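Local coordinates for protein hypothetical glycoside hydrolase (Bacteroides vulgatus, PDB 3S30) that is of unproven function but probably binds or hydrolyses carbohydrates through a galactose-binding-like domain that also carries a sodium ion, at residues 139-143 against 195-201; 202-206 against 329-333; 217-223 against 344-350; 276-280 against 297-303. All coordinates share one frame; numbering follows the deposited sequence.

Contact 1 of 4, residues 139-143 against 195-201; sequences QGFAL and FDIGSAM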
loop_
_atom_site.group_PDB
_atom_site.type_symbol
_atom_site.label_atom_id
_atom_site.label_comp_id
_atom_site.label_asym_id
_atom_site.label_seq_id
_atom_site.Cartn_x
_atom_site.Cartn_y
_atom_site.Cartn_z
ATOM N N GLN A 139 -7.110 10.123 2.488
ATOM C CA GLN A 139 -8.138 10.763 3.315
ATOM C C GLN A 139 -7.526 11.277 4.629
ATOM O O GLN A 139 -7.944 12.317 5.151
ATOM C CB GLN A 139 -9.307 9.820 3.607
ATOM C CG GLN A 139 -10.559 10.560 4.108
ATOM C CD GLN A 139 -11.706 9.644 4.524
ATOM O OE1 GLN A 139 -11.573 8.417 4.561
ATOM N NE2 GLN A 139 -12.844 10.248 4.851
ATOM N N GLY A 140 -6.544 10.549 5.155
ATOM C CA GLY A 140 -5.827 10.987 6.343
ATOM C C GLY A 140 -5.062 12.278 6.088
ATOM O O GLY A 140 -5.003 13.161 6.949
ATOM N N PHE A 141 -4.491 12.385 4.893
ATOM C CA PHE A 141 -3.725 13.562 4.503
ATOM C C PHE A 141 -4.656 14.774 4.333
ATOM O O PHE A 141 -4.290 15.911 4.661
ATOM C CB PHE A 141 -2.927 13.289 3.216
ATOM C CG PHE A 141 -1.925 14.363 2.889
ATOM C CD1 PHE A 141 -0.720 14.428 3.557
ATOM C CD2 PHE A 141 -2.189 15.301 1.915
ATOM C CE1 PHE A 141 0.202 15.415 3.251
ATOM C CE2 PHE A 141 -1.274 16.291 1.611
ATOM C CZ PHE A 141 -0.076 16.347 2.279
ATOM N N ALA A 142 -5.866 14.506 3.847
ATOM C CA ALA A 142 -6.919 15.515 3.732
ATOM C C ALA A 142 -7.268 16.241 5.058
ATOM O O ALA A 142 -7.725 17.390 5.035
ATOM C CB ALA A 142 -8.171 14.878 3.122
ATOM N N LEU A 143 -7.061 15.577 6.197
ATOM C CA LEU A 143 -7.289 16.204 7.518
ATOM C C LEU A 143 -6.248 17.255 7.911
ATOM O O LEU A 143 -6.558 18.131 8.712
ATOM C CB LEU A 143 -7.321 15.153 8.632
ATOM C CG LEU A 143 -8.425 14.085 8.622
ATOM C CD1 LEU A 143 -8.231 13.149 9.825
ATOM C CD2 LEU A 143 -9.830 14.671 8.637
ATOM N N PHE A 195 -9.196 2.294 4.469
ATOM C CA PHE A 195 -8.630 3.289 5.368
ATOM C C PHE A 195 -9.689 3.836 6.317
ATOM O O PHE A 195 -10.619 4.525 5.899
ATOM C CB PHE A 195 -7.994 4.450 4.586
ATOM C CG PHE A 195 -7.145 5.380 5.448
ATOM C CD1 PHE A 195 -5.826 5.044 5.783
ATOM C CD2 PHE A 195 -7.662 6.588 5.918
ATOM C CE1 PHE A 195 -5.039 5.901 6.574
ATOM C CE2 PHE A 195 -6.875 7.459 6.711
ATOM C CZ PHE A 195 -5.570 7.107 7.040
ATOM N N ASP A 196 -9.522 3.542 7.601
ATOM C CA ASP A 196 -10.430 4.010 8.634
ATOM C C ASP A 196 -10.024 5.418 9.122
ATOM O O ASP A 196 -9.071 5.572 9.902
ATOM C CB ASP A 196 -10.428 2.996 9.780
ATOM C CG ASP A 196 -11.476 3.286 10.826
ATOM O OD1 ASP A 196 -12.355 4.149 10.586
ATOM O OD2 ASP A 196 -11.421 2.638 11.897
ATOM N N ILE A 197 -10.749 6.439 8.657
ATOM C CA ILE A 197 -10.443 7.837 8.988
ATOM C C ILE A 197 -10.640 8.156 10.481
ATOM O O ILE A 197 -10.016 9.071 11.005
ATOM C CB ILE A 197 -11.283 8.841 8.116
ATOM C CG1 ILE A 197 -10.706 10.268 8.204
ATOM C CG2 ILE A 197 -12.781 8.821 8.513
ATOM C CD1 ILE A 197 -9.269 10.402 7.703
ATOM N N GLY A 198 -11.503 7.405 11.161
ATOM C CA GLY A 198 -11.610 7.506 12.620
ATOM C C GLY A 198 -10.317 7.202 13.377
ATOM O O GLY A 198 -10.168 7.621 14.515
ATOM N N SER A 199 -9.390 6.477 12.745
ATOM C CA SER A 199 -8.089 6.144 13.341
ATOM C C SER A 199 -6.866 6.901 12.774
ATOM O O SER A 199 -5.778 6.788 13.324
ATOM C CB SER A 199 -7.843 4.640 13.214
ATOM O OG SER A 199 -8.822 3.922 13.947
ATOM N N ALA A 200 -7.036 7.684 11.711
ATOM C CA ALA A 200 -5.893 8.308 11.037
ATOM C C ALA A 200 -4.981 9.153 11.947
ATOM O O ALA A 200 -3.770 9.214 11.722
ATOM C CB ALA A 200 -6.358 9.130 9.850
HETATM N N MSE A 201 -5.559 9.787 12.962
HETATM C CA MSE A 201 -4.813 10.674 13.861
HETATM C C MSE A 201 -4.339 10.046 15.165
HETATM O O MSE A 201 -3.318 10.462 15.701
HETATM C CB MSE A 201 -5.646 11.898 14.198
HETATM C CG MSE A 201 -5.829 12.828 13.039
HETATM SE SE MSE A 201 -6.689 14.455 13.646
HETATM C CE MSE A 201 -6.119 15.555 12.144
#

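Contact 2 of 4, residues 202-206 against 329-333; sequences SDALS and GDVFQ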
loop_
_atom_site.group_PDB
_atom_site.type_symbol
_atom_site.label_atom_id
_atom_site.label_comp_id
_atom_site.label_asym_id
_atom_site.label_seq_id
_atom_site.Cartn_x
_atom_site.Cartn_y
_atom_site.Cartn_z
ATOM N N SER A 202 -5.081 9.074 15.683
ATOM C CA SER A 202 -4.757 8.458 16.973
ATOM C C SER A 202 -3.899 7.192 16.826
ATOM O O SER A 202 -3.090 6.893 17.703
ATOM C CB SER A 202 -6.049 8.135 17.745
ATOM O OG SER A 202 -6.890 7.247 17.009
ATOM N N ASP A 203 -4.080 6.462 15.720
ATOM C CA ASP A 203 -3.447 5.147 15.541
ATOM C C ASP A 203 -3.213 4.809 14.063
ATOM O O ASP A 203 -3.878 3.942 13.507
ATOM C CB ASP A 203 -4.328 4.081 16.210
ATOM C CG ASP A 203 -3.589 2.773 16.495
ATOM O OD1 ASP A 203 -2.423 2.617 16.081
ATOM O OD2 ASP A 203 -4.198 1.891 17.139
ATOM N N ALA A 204 -2.254 5.488 13.437
ATOM C CA ALA A 204 -1.938 5.297 12.005
ATOM C C ALA A 204 -1.846 3.829 11.556
ATOM O O ALA A 204 -2.381 3.458 10.512
ATOM C CB ALA A 204 -0.647 6.026 11.647
ATOM N N LEU A 205 -1.165 3.006 12.340
ATOM C CA LEU A 205 -1.041 1.581 12.053
ATOM C C LEU A 205 -2.403 0.871 11.969
ATOM O O LEU A 205 -2.595 0.019 11.101
ATOM C CB LEU A 205 -0.173 0.891 13.117
ATOM C CG LEU A 205 1.293 1.315 13.198
ATOM C CD1 LEU A 205 1.976 0.644 14.400
ATOM C CD2 LEU A 205 2.005 0.972 11.920
ATOM N N SER A 206 -3.329 1.210 12.869
ATOM C CA SER A 206 -4.692 0.638 12.843
ATOM C C SER A 206 -5.540 1.144 11.666
ATOM O O SER A 206 -6.450 0.449 11.201
ATOM C CB SER A 206 -5.438 0.928 14.164
ATOM O OG SER A 206 -4.953 0.119 15.236
ATOM N N GLY A 329 7.439 5.011 7.283
ATOM C CA GLY A 329 6.538 6.154 7.293
ATOM C C GLY A 329 5.266 5.914 8.075
ATOM O O GLY A 329 4.557 6.858 8.411
ATOM N N ASP A 330 4.977 4.653 8.368
ATOM C CA ASP A 330 3.819 4.275 9.186
ATOM C C ASP A 330 3.981 4.750 10.620
ATOM O O ASP A 330 2.992 5.032 11.291
ATOM C CB ASP A 330 3.558 2.758 9.127
ATOM C CG ASP A 330 4.793 1.914 9.476
ATOM O OD1 ASP A 330 5.914 2.463 9.669
ATOM O OD2 ASP A 330 4.637 0.678 9.545
ATOM N N VAL A 331 5.228 4.847 11.070
ATOM C CA VAL A 331 5.578 5.450 12.362
ATOM C C VAL A 331 6.363 6.777 12.158
ATOM O O VAL A 331 7.163 7.185 13.008
ATOM C CB VAL A 331 6.387 4.453 13.260
ATOM C CG1 VAL A 331 5.533 3.240 13.625
ATOM C CG2 VAL A 331 7.693 4.011 12.579
ATOM N N PHE A 332 6.111 7.442 11.028
ATOM C CA PHE A 332 6.604 8.801 10.767
ATOM C C PHE A 332 8.142 8.930 10.750
ATOM O O PHE A 332 8.714 9.933 11.199
ATOM C CB PHE A 332 5.943 9.782 11.752
ATOM C CG PHE A 332 4.466 9.578 11.866
ATOM C CD1 PHE A 332 3.629 9.894 10.791
ATOM C CD2 PHE A 332 3.914 8.996 12.999
ATOM C CE1 PHE A 332 2.261 9.667 10.860
ATOM C CE2 PHE A 332 2.544 8.766 13.074
ATOM C CZ PHE A 332 1.717 9.106 11.998
ATOM N N GLN A 333 8.786 7.899 10.218
ATOM C CA GLN A 333 10.201 7.925 9.892
ATOM C C GLN A 333 10.338 7.819 8.370
ATOM O O GLN A 333 10.199 6.745 7.788
ATOM C CB GLN A 333 10.922 6.765 10.574
ATOM C CG GLN A 333 10.793 6.775 12.105
ATOM C CD GLN A 333 11.590 5.664 12.766
ATOM O OE1 GLN A 333 12.333 4.927 12.101
ATOM N NE2 GLN A 333 11.443 5.536 14.077
#

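Contact 3 of 4, residues 217-223 against 344-350; sequences EPIKLVG and DLELVCK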
loop_
_atom_site.group_PDB
_atom_site.type_symbol
_atom_site.label_atom_id
_atom_site.label_comp_id
_atom_site.label_asym_id
_atom_site.label_seq_id
_atom_site.Cartn_x
_atom_site.Cartn_y
_atom_site.Cartn_z
ATOM N N GLU A 217 -4.722 -19.107 -4.763
ATOM C CA GLU A 217 -3.497 -19.187 -3.975
ATOM C C GLU A 217 -2.396 -18.469 -4.759
ATOM O O GLU A 217 -1.943 -18.964 -5.791
ATOM C CB GLU A 217 -3.132 -20.645 -3.631
ATOM C CG GLU A 217 -4.078 -21.688 -4.222
ATOM C CD GLU A 217 -3.893 -23.082 -3.667
ATOM O OE1 GLU A 217 -3.229 -23.255 -2.622
ATOM O OE2 GLU A 217 -4.438 -24.015 -4.288
ATOM N N PRO A 218 -1.999 -17.268 -4.297
ATOM C CA PRO A 218 -0.973 -16.500 -5.007
ATOM C C PRO A 218 0.405 -17.092 -4.813
ATOM O O PRO A 218 0.705 -17.602 -3.734
ATOM C CB PRO A 218 -1.048 -15.119 -4.354
ATOM C CG PRO A 218 -1.543 -15.371 -2.984
ATOM C CD PRO A 218 -2.492 -16.550 -3.103
ATOM N N ILE A 219 1.238 -17.037 -5.847
ATOM C CA ILE A 219 2.601 -17.543 -5.730
ATOM C C ILE A 219 3.640 -16.442 -5.862
ATOM O O ILE A 219 4.658 -16.483 -5.181
ATOM C CB ILE A 219 2.901 -18.745 -6.691
ATOM C CG1 ILE A 219 2.461 -18.465 -8.130
ATOM C CG2 ILE A 219 2.215 -20.007 -6.189
ATOM C CD1 ILE A 219 2.666 -19.654 -9.054
ATOM N N LYS A 220 3.405 -15.447 -6.710
ATOM C CA LYS A 220 4.352 -14.336 -6.785
ATOM C C LYS A 220 3.733 -12.996 -7.151
ATOM O O LYS A 220 2.673 -12.923 -7.805
ATOM C CB LYS A 220 5.548 -14.678 -7.690
ATOM C CG LYS A 220 5.212 -15.051 -9.105
ATOM C CD LYS A 220 6.426 -15.616 -9.849
ATOM C CE LYS A 220 6.615 -17.113 -9.569
ATOM N NZ LYS A 220 7.837 -17.686 -10.211
ATOM N N LEU A 221 4.394 -11.944 -6.669
ATOM C CA LEU A 221 4.023 -10.571 -6.969
ATOM C C LEU A 221 5.107 -10.003 -7.864
ATOM O O LEU A 221 6.266 -9.902 -7.454
ATOM C CB LEU A 221 3.905 -9.735 -5.672
ATOM C CG LEU A 221 3.501 -8.256 -5.846
ATOM C CD1 LEU A 221 2.052 -8.122 -6.352
ATOM C CD2 LEU A 221 3.696 -7.468 -4.555
ATOM N N VAL A 222 4.743 -9.658 -9.094
ATOM C CA VAL A 222 5.707 -9.134 -10.040
ATOM C C VAL A 222 5.252 -7.745 -10.461
ATOM O O VAL A 222 4.065 -7.468 -10.497
ATOM C CB VAL A 222 5.913 -10.071 -11.285
ATOM C CG1 VAL A 222 6.217 -11.507 -10.849
ATOM C CG2 VAL A 222 4.716 -10.050 -12.196
ATOM N N GLY A 223 6.219 -6.882 -10.762
ATOM C CA GLY A 223 5.951 -5.532 -11.231
ATOM C C GLY A 223 7.250 -4.807 -11.511
ATOM O O GLY A 223 8.314 -5.414 -11.497
ATOM N N ASP A 344 2.649 -1.884 -14.038
ATOM C CA ASP A 344 2.443 -3.255 -14.505
ATOM C C ASP A 344 2.663 -4.292 -13.401
ATOM O O ASP A 344 3.522 -5.170 -13.503
ATOM C CB ASP A 344 3.322 -3.540 -15.723
ATOM C CG ASP A 344 2.979 -2.655 -16.899
ATOM O OD1 ASP A 344 1.774 -2.484 -17.176
ATOM O OD2 ASP A 344 3.907 -2.137 -17.558
ATOM N N LEU A 345 1.867 -4.160 -12.352
ATOM C CA LEU A 345 1.890 -5.059 -11.209
ATOM C C LEU A 345 0.948 -6.232 -11.466
ATOM O O LEU A 345 -0.175 -6.045 -11.937
ATOM C CB LEU A 345 1.444 -4.295 -9.960
ATOM C CG LEU A 345 1.426 -5.037 -8.632
ATOM C CD1 LEU A 345 2.855 -5.347 -8.158
ATOM C CD2 LEU A 345 0.667 -4.192 -7.627
ATOM N N GLU A 346 1.408 -7.441 -11.167
ATOM C CA GLU A 346 0.566 -8.632 -11.313
ATOM C C GLU A 346 0.722 -9.575 -10.129
ATOM O O GLU A 346 1.833 -9.889 -9.715
ATOM C CB GLU A 346 0.875 -9.379 -12.611
ATOM C CG GLU A 346 0.183 -10.736 -12.681
ATOM C CD GLU A 346 0.232 -11.387 -14.046
ATOM O OE1 GLU A 346 1.030 -10.945 -14.898
ATOM O OE2 GLU A 346 -0.532 -12.355 -14.253
ATOM N N LEU A 347 -0.414 -10.014 -9.594
ATOM C CA LEU A 347 -0.461 -11.098 -8.610
ATOM C C LEU A 347 -0.552 -12.425 -9.374
ATOM O O LEU A 347 -1.623 -12.810 -9.834
ATOM C CB LEU A 347 -1.663 -10.898 -7.685
ATOM C CG LEU A 347 -1.732 -11.644 -6.356
ATOM C CD1 LEU A 347 -0.613 -11.253 -5.413
ATOM C CD2 LEU A 347 -3.069 -11.375 -5.704
ATOM N N VAL A 348 0.581 -13.103 -9.537
ATOM C CA VAL A 348 0.614 -14.396 -10.239
ATOM C C VAL A 348 0.153 -15.522 -9.316
ATOM O O VAL A 348 0.785 -15.788 -8.295
ATOM C CB VAL A 348 2.031 -14.733 -10.756
ATOM C CG1 VAL A 348 2.045 -16.110 -11.445
ATOM C CG2 VAL A 348 2.543 -13.620 -11.690
ATOM N N CYS A 349 -0.934 -16.191 -9.685
ATOM C CA CYS A 349 -1.562 -17.188 -8.814
ATOM C C CYS A 349 -1.436 -18.605 -9.334
ATOM O O CYS A 349 -1.029 -18.833 -10.476
ATOM C CB CYS A 349 -3.034 -16.840 -8.599
ATOM S SG CYS A 349 -3.242 -15.267 -7.758
ATOM N N LYS A 350 -1.789 -19.556 -8.472
ATOM C CA LYS A 350 -1.750 -20.976 -8.814
ATOM C C LYS A 350 -2.931 -21.337 -9.716
ATOM O O LYS A 350 -3.929 -20.615 -9.771
ATOM C CB LYS A 350 -1.775 -21.825 -7.542
ATOM C CG LYS A 350 -1.398 -23.278 -7.745
ATOM C CD LYS A 350 -1.655 -24.090 -6.481
ATOM C CE LYS A 350 -1.220 -25.540 -6.643
ATOM N NZ LYS A 350 -1.546 -26.368 -5.440
#

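Contact 4 of 4, residues 276-280 against 297-303; sequences MVAAA and DFNYEHY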
loop_
_atom_site.group_PDB
_atom_site.type_symbol
_atom_site.label_atom_id
_atom_site.label_comp_id
_atom_site.label_asym_id
_atom_site.label_seq_id
_atom_site.Cartn_x
_atom_site.Cartn_y
_atom_site.Cartn_z
HETATM N N MSE A 276 -1.995 -15.654 9.498
HETATM C CA MSE A 276 -1.115 -15.574 8.334
HETATM C C MSE A 276 -0.810 -16.932 7.689
HETATM O O MSE A 276 -0.491 -17.898 8.377
HETATM C CB MSE A 276 0.198 -14.856 8.706
HETATM C CG MSE A 276 0.124 -13.317 8.633
HETATM SE SE MSE A 276 -0.120 -12.631 6.821
HETATM C CE MSE A 276 1.327 -13.593 5.948
ATOM N N VAL A 277 -0.902 -16.988 6.359
ATOM C CA VAL A 277 -0.643 -18.217 5.595
ATOM C C VAL A 277 0.583 -18.060 4.679
ATOM O O VAL A 277 1.476 -18.906 4.684
ATOM C CB VAL A 277 -1.880 -18.639 4.774
ATOM C CG1 VAL A 277 -1.623 -19.946 4.033
ATOM C CG2 VAL A 277 -3.107 -18.775 5.683
ATOM N N ALA A 278 0.631 -16.980 3.905
ATOM C CA ALA A 278 1.818 -16.672 3.103
ATOM C C ALA A 278 2.091 -15.169 3.001
ATOM O O ALA A 278 1.184 -14.348 3.094
ATOM C CB ALA A 278 1.704 -17.293 1.699
ATOM N N ALA A 279 3.360 -14.837 2.786
ATOM C CA ALA A 279 3.815 -13.456 2.702
ATOM C C ALA A 279 4.913 -13.341 1.647
ATOM O O ALA A 279 5.798 -14.211 1.553
ATOM C CB ALA A 279 4.347 -12.976 4.072
ATOM N N ALA A 280 4.849 -12.257 0.875
ATOM C CA ALA A 280 5.865 -11.939 -0.120
ATOM C C ALA A 280 6.436 -10.569 0.213
ATOM O O ALA A 280 5.696 -9.590 0.229
ATOM C CB ALA A 280 5.264 -11.952 -1.519
ATOM N N ASP A 297 8.431 -14.098 -4.401
ATOM C CA ASP A 297 7.727 -15.376 -4.223
ATOM C C ASP A 297 6.983 -15.385 -2.892
ATOM O O ASP A 297 7.521 -14.977 -1.863
ATOM C CB ASP A 297 8.705 -16.563 -4.247
ATOM C CG ASP A 297 9.305 -16.827 -5.635
ATOM O OD1 ASP A 297 8.578 -17.303 -6.538
ATOM O OD2 ASP A 297 10.522 -16.603 -5.807
ATOM N N PHE A 298 5.743 -15.856 -2.911
ATOM C CA PHE A 298 5.006 -16.106 -1.664
ATOM C C PHE A 298 5.632 -17.265 -0.888
ATOM O O PHE A 298 5.868 -18.343 -1.434
ATOM C CB PHE A 298 3.519 -16.367 -1.931
ATOM C CG PHE A 298 2.702 -15.114 -2.048
ATOM C CD1 PHE A 298 2.704 -14.370 -3.230
ATOM C CD2 PHE A 298 1.941 -14.657 -0.973
ATOM C CE1 PHE A 298 1.948 -13.214 -3.344
ATOM C CE2 PHE A 298 1.184 -13.492 -1.076
ATOM C CZ PHE A 298 1.190 -12.771 -2.259
ATOM N N ASN A 299 5.903 -17.007 0.388
ATOM C CA ASN A 299 6.468 -17.974 1.315
ATOM C C ASN A 299 5.363 -18.599 2.174
ATOM O O ASN A 299 4.935 -18.014 3.167
ATOM C CB ASN A 299 7.507 -17.260 2.195
ATOM C CG ASN A 299 8.393 -18.219 2.975
ATOM O OD1 ASN A 299 8.061 -19.398 3.144
ATOM N ND2 ASN A 299 9.534 -17.709 3.462
ATOM N N TYR A 300 4.891 -19.778 1.780
ATOM C CA TYR A 300 3.906 -20.544 2.578
ATOM C C TYR A 300 4.576 -21.405 3.638
ATOM O O TYR A 300 3.988 -21.677 4.685
ATOM C CB TYR A 300 3.075 -21.465 1.691
ATOM C CG TYR A 300 2.104 -20.757 0.789
ATOM C CD1 TYR A 300 2.539 -20.126 -0.384
ATOM C CD2 TYR A 300 0.748 -20.721 1.095
ATOM C CE1 TYR A 300 1.640 -19.476 -1.230
ATOM C CE2 TYR A 300 -0.162 -20.078 0.251
ATOM C CZ TYR A 300 0.294 -19.456 -0.908
ATOM O OH TYR A 300 -0.608 -18.826 -1.735
ATOM N N GLU A 301 5.795 -21.847 3.342
ATOM C CA GLU A 301 6.559 -22.742 4.218
ATOM C C GLU A 301 6.911 -22.116 5.575
ATOM O O GLU A 301 7.004 -22.824 6.573
ATOM C CB GLU A 301 7.825 -23.205 3.485
ATOM C CG GLU A 301 8.774 -24.086 4.303
ATOM C CD GLU A 301 9.897 -23.310 4.977
ATOM O OE1 GLU A 301 10.197 -22.173 4.536
ATOM O OE2 GLU A 301 10.490 -23.852 5.938
ATOM N N HIS A 302 7.089 -20.796 5.619
ATOM C CA HIS A 302 7.428 -20.111 6.873
ATOM C C HIS A 302 6.320 -20.212 7.939
ATOM O O HIS A 302 6.617 -20.238 9.140
ATOM C CB HIS A 302 7.776 -18.638 6.607
ATOM C CG HIS A 302 7.967 -17.826 7.851
ATOM N ND1 HIS A 302 9.180 -17.717 8.492
ATOM C CD2 HIS A 302 7.089 -17.098 8.580
ATOM C CE1 HIS A 302 9.043 -16.952 9.561
ATOM N NE2 HIS A 302 7.781 -16.567 9.638
ATOM N N TYR A 303 5.062 -20.271 7.495
ATOM C CA TYR A 303 3.904 -20.252 8.400
ATOM C C TYR A 303 3.319 -21.636 8.710
ATOM O O TYR A 303 2.667 -21.813 9.735
ATOM C CB TYR A 303 2.825 -19.329 7.834
ATOM C CG TYR A 303 3.335 -17.921 7.626
ATOM C CD1 TYR A 303 3.354 -17.012 8.671
ATOM C CD2 TYR A 303 3.839 -17.520 6.390
ATOM C CE1 TYR A 303 3.838 -15.724 8.486
ATOM C CE2 TYR A 303 4.322 -16.242 6.193
ATOM C CZ TYR A 303 4.318 -15.347 7.242
ATOM O OH TYR A 303 4.809 -14.081 7.050
#

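Contact 1 of 4, residues 139-143 against 195-201
Gln-139 and Gly-140 of the short helix 138-142, with Leu-143 beyond them, meet Phe-195, Ile-197, Ala-200 and selenomethionine Met-201 in a surface packing contact, with no hydrogen bond between the segments. Ile-197 is the hub. Its CD1 methyl sits 3.6 Å from Leu-143 CD1, the two side chains meeting tip to tip, and also rests 3.5 Å from the backbone oxygen Gln-139 O. Gln-139 crosses the isoleucine at about a right angle: with CG trans to the backbone N (chi1 -163°) and the chain extended, its amide runs past the isoleucine branch point, OE1 lying 3.6 Å from Ile-197 CB. Cut back to alanine, this position would lose that amide, and the isoleucine is likely to turn more freely. The domain belongs to the galactose-binding-like class, built from antiparallel strands, and 195-201 opens the connection from strand 193-195 to its antiparallel neighbour 208-213; the helix packs there. Tyr-114 of strand 108-114 touches Gln-139, Leu-143 and Ile-197 as well. At Gly-140 the backbone comes in close, its N lying 3.5 Å from Phe-195 CE2 at an oblique approach to the ring. A side chain here would run into the phenyl tip, since a CB would fall 2.9 Å from Phe-195 CZ. The Met-201 CE methyl lies 3.7 Å from Leu-143 CB, the side chains crossing at a slant.

Contact 2 of 4, residues 202-206 against 329-333
Ala-204, in the first turn of helix 204-207, puts its CB methyl 3.8 Å from Asp-330 O and 3.9 Å from Phe-332 CZ, so one methyl touches both a backbone oxygen and a ring. This is a small surface contact in the galactose-binding-like domain, joining that helix to the loop between strands 317-324 and 339-349. One residue on, Leu-205 has CG trans to its carbonyl carbon (chi1 -64°), and its CD2 methyl lies beside the Asp-330 side chain, 3.7 Å from CB and 3.6 Å from OD2. That carboxylate is no lone charge beside a methyl: OD1 forms a salt bridge with Lys-268 and OD2 is hydrogen-bonded as well. Val-331 N adds only a weak bond to OD1.

In the second shell, the loop is shaped by a tight 3-10 turn at 329-330, where Phe-332 N gives a 3.1 Å bond to Gly-329 O. Asp-330 O lies over one face of the Phe-332 ring, offset toward its rim, and the ring also touches Met-183. The helix is fixed in turn by a backbone bond of Leu-205 with Gly-264 and by its start, where Asp-203 holds the N-cap position. There the hydroxyl of Ser-206 donates from OG to Asp-203 OD2 over 2.7 Å, approaching from well above the carboxylate plane.

Contact 3 of 4, residues 217-223 against 344-350
Two successive residues, Ile-219 and Lys-220, sit opposite the single Val-348, a classic beta bulge that puts two N-H groups on one carbonyl. Val-348 O accepts from Ile-219 N at 2.8 Å and from Lys-220 N at 3.1 Å, both donors lying in the carbonyl plane. Ile-219 departs from the extended strand conformation (psi -36°), as the first bulge residue does, and its CG1 is tucked 3.2 Å from that same Val-348 O. Beyond the bulge the antiparallel ladder is regular: Lys-220 with Val-348 and Val-222 with Glu-346 are hydrogen-bonded pairs, and Leu-221 with Leu-347 is a non-hydrogen-bonded pair.

One face carries Leu-221 and Leu-347; here Leu-221 CD1 presses 3.4 Å from Leu-345 CD1, the side chains crossing at an angle, and Ile-321 of strand 317-324 touches Leu-221 and Leu-345. On the other face Lys-220 and Val-348 run side by side, Lys-220 CG 3.6 Å from Val-348 CB, before the lysine bends away to a salt bridge with Glu-295. At the end of the modelled chain Lys-350 N bonds Glu-217 O at 2.7 Å, while their side chains lie alongside and close only a long salt bridge, Glu-217 OE2 to Lys-350 NZ at 3.9 Å. Strand 218-228 pairs on with 291-297, and strand 339-349 with 103-104. This antiparallel pairing, with an apolar face packed inward, is consistent with the beta-sandwich of galactose-binding-like domains.

Contact 4 of 4, residues 276-280 against 297-303
Tyr-303, Ala-278 and Ala-279 give up the most surface here, and the tyrosine ring is laid across strand 276-281. Tyr-303 CD2 is 3.2 Å from Val-277 O. Selenomethionine Met-276, its chain folded back on itself (chi2 -67°, chi3 -51°), brings its CE methyl to 3.7 Å from Tyr-303 CZ. The phenol end passes Ala-279, whose CB is 3.2 Å from Tyr-303 OH, and the hydroxyl goes on to hydrogen-bond with Tyr-271 O. A leucine in place of Tyr-303 would probably leave the Tyr-271 carbonyl without that partner and open a gap beside Ala-279.

Ala-278 points the other way, into two rings. Its CB stands over the face of Tyr-300, 3.4 Å from the centroid and only 2° off the normal, a well-centred CH-pi contact. The same methyl meets the edge of Phe-298, while Ala-280 CB covers a face of that ring. Val-277 and Ala-278 together form a classic bulge opposite Phe-252 of strand 247-254.

A single backbone hydrogen bond crosses between the segments, Asn-299 N to Ala-279 O at 3.0 Å. Asn-299 OD1 takes His-302 N in an Asx motif and so helps shape the turn leading to Tyr-303. The chemistry is thus mainly methyl-on-ring packing against a run of alanines small enough to let the rings in, while both tyrosine hydroxyls are satisfied by backbone oxygens, that of Tyr-300 by Pro-218 O.

The four contacts fall into two pairs within the domain. Contacts 1 and 2 follow each other directly in sequence, 195-201 running into 202-206, with centres 11 Å apart. Contacts 3 and 4 touch: strand 218-223 meets the loop 297-303 through Ile-219 O to Phe-298 N at 2.6 Å, a probable hydrogen bond. Contact 1 lies across the chain's centre from these two, its centre 29 Å from that of contact 3. No active site is established; the sodium ion, at Asn-105, Glu-107, Asn-165 and Asp-343, adjoins contact 3, with the Asp-344 side chain about 4 Å from the metal.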